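Side-chain contact in HP1028 (Helicobacter pylori, PDB 4INN), which adopts the lipocalin fold and probably binds or carries a small hydrophobic molecule inside its beta-barrel: residues A[153-157]-A[158-162]. The protein carries 1 engineered substitution. Residues are numbered along the deposited sequence; the frame is centred on the assembly and turned at random.
Sequences KRLSD and EEIKN
A capping box between Ser156 and Glu159 opens helix 157-162, just past the last barrel strand, 147-154. Ser156 is the N-cap: with chi1 at 67°, OG is turned in toward the first helical turn and accepts from Glu159 N at 3.3 Å. Serine suits this place because its short hydroxyl can take a first-turn N-H that lacks the usual i-4 helical carbonyl; here Ser156 O offers that N-H only a weak bond. Glu159 returns the bond. Its chain runs extended beyond CG, back past the serine, and OE1 receives Ser156 N at 2.7 Å in an almost straight bond (174°) and the serine hydroxyl, from OG at 2.8 Å. Both donors approach the anti side of the carboxylate and lie somewhat out of its plane; this double grip should limit rotation of the group, and its negative charge probably favours the helix start. Regular helical bonding follows, with Ile160 N reaching Ser156 O at 3.1 Å. On the face toward strand 38-41, where both side chains touch Ile39, Leu155 CB packs against Ile160 CG1 at 3.9 Å. Leu155 (N') and Ile160 (N4) bracket the box as a hydrophobic staple, its usual companion at a helix N-terminus, here beside the lipocalin barrel.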
loop_
_atom_site.group_PDB
_atom_site.type_symbol
_atom_site.label_atom_id
_atom_site.label_comp_id
_atom_site.label_asym_id
_atom_site.label_seq_id
_atom_site.Cartn_x
_atom_site.Cartn_y
_atom_site.Cartn_z
ATOM N N LYS A 153 8.930 6.374 -1.510
ATOM C CA LYS A 153 10.201 6.385 -0.815
ATOM C C LYS A 153 10.168 5.436 0.356
ATOM O O LYS A 153 9.230 5.451 1.137
ATOM C CB LYS A 153 10.543 7.772 -0.248
ATOM C CG LYS A 153 11.361 8.679 -1.159
ATOM C CD LYS A 153 10.534 9.868 -1.662
ATOM C CE LYS A 153 10.462 10.995 -0.628
ATOM N NZ LYS A 153 9.072 11.386 -0.191
ATOM N N ARG A 154 11.230 4.654 0.513
ATOM C CA ARG A 154 11.405 3.868 1.703
ATOM C C ARG A 154 11.848 4.725 2.871
ATOM O O ARG A 154 12.732 5.549 2.729
ATOM C CB ARG A 154 12.429 2.774 1.487
ATOM C CG ARG A 154 12.193 1.676 2.493
ATOM C CD ARG A 154 13.349 0.756 2.574
ATOM N NE ARG A 154 13.206 -0.105 3.734
ATOM C CZ ARG A 154 12.569 -1.258 3.750
ATOM N NH1 ARG A 154 11.960 -1.719 2.663
ATOM N NH2 ARG A 154 12.528 -1.946 4.871
ATOM N N LEU A 155 11.245 4.524 4.033
ATOM C CA LEU A 155 11.693 5.187 5.243
ATOM C C LEU A 155 12.671 4.317 6.009
ATOM O O LEU A 155 12.541 3.094 6.065
ATOM C CB LEU A 155 10.518 5.475 6.144
ATOM C CG LEU A 155 9.810 6.798 5.936
ATOM C CD1 LEU A 155 9.541 7.112 4.502
ATOM C CD2 LEU A 155 8.529 6.755 6.760
ATOM N N SER A 156 13.671 4.955 6.573
ATOM C CA SER A 156 14.600 4.303 7.470
ATOM C C SER A 156 13.929 4.177 8.847
ATOM O O SER A 156 12.938 4.856 9.122
ATOM C CB SER A 156 15.863 5.155 7.589
ATOM O OG SER A 156 15.544 6.373 8.251
ATOM N N ASP A 157 14.509 3.357 9.714
ATOM C CA ASP A 157 14.024 3.191 11.082
ATOM C C ASP A 157 14.107 4.476 11.878
ATOM O O ASP A 157 13.331 4.683 12.810
ATOM C CB ASP A 157 14.786 2.080 11.803
ATOM C CG ASP A 157 14.628 0.716 11.108
ATOM O OD1 ASP A 157 14.116 0.657 9.966
ATOM O OD2 ASP A 157 15.023 -0.310 11.692
ATOM N N GLU A 158 15.021 5.355 11.505
ATOM C CA GLU A 158 15.141 6.637 12.183
ATOM C C GLU A 158 13.987 7.574 11.815
ATOM O O GLU A 158 13.495 8.301 12.645
ATOM C CB GLU A 158 16.512 7.284 11.861
ATOM C CG GLU A 158 16.739 8.693 12.433
ATOM C CD GLU A 158 16.701 8.763 13.968
ATOM O OE1 GLU A 158 16.440 7.739 14.651
ATOM O OE2 GLU A 158 16.931 9.869 14.504
ATOM N N GLU A 159 13.559 7.565 10.562
ATOM C CA GLU A 159 12.483 8.469 10.158
ATOM C C GLU A 159 11.198 7.949 10.728
ATOM O O GLU A 159 10.412 8.721 11.241
ATOM C CB GLU A 159 12.373 8.554 8.649
ATOM C CG GLU A 159 13.638 9.056 7.990
ATOM C CD GLU A 159 13.686 8.706 6.531
ATOM O OE1 GLU A 159 14.074 7.561 6.190
ATOM O OE2 GLU A 159 13.326 9.586 5.732
ATOM N N ILE A 160 10.995 6.636 10.659
ATOM C CA ILE A 160 9.775 6.047 11.169
ATOM C C ILE A 160 9.597 6.434 12.633
ATOM O O ILE A 160 8.486 6.739 13.075
ATOM C CB ILE A 160 9.768 4.511 11.091
ATOM C CG1 ILE A 160 9.773 4.007 9.638
ATOM C CG2 ILE A 160 8.515 3.984 11.776
ATOM C CD1 ILE A 160 10.159 2.532 9.454
ATOM N N LYS A 161 10.711 6.383 13.371
ATOM C CA LYS A 161 10.764 6.688 14.791
ATOM C C LYS A 161 10.380 8.154 15.070
ATOM O O LYS A 161 9.565 8.446 15.945
ATOM C CB LYS A 161 12.173 6.370 15.292
ATOM C CG LYS A 161 12.430 6.713 16.752
ATOM C CD LYS A 161 13.727 6.086 17.282
ATOM C CE LYS A 161 13.524 5.467 18.671
ATOM N NZ LYS A 161 14.810 5.023 19.284
ATOM N N ASN A 162 10.948 9.060 14.285
ATOM C CA ASN A 162 10.753 10.493 14.452
ATOM C C ASN A 162 9.389 11.000 14.000
ATOM O O ASN A 162 8.951 12.057 14.423
ATOM C CB ASN A 162 11.876 11.243 13.702
ATOM C CG ASN A 162 13.243 11.072 14.379
ATOM O OD1 ASN A 162 13.347 10.973 15.621
ATOM N ND2 ASN A 162 14.291 11.050 13.574
#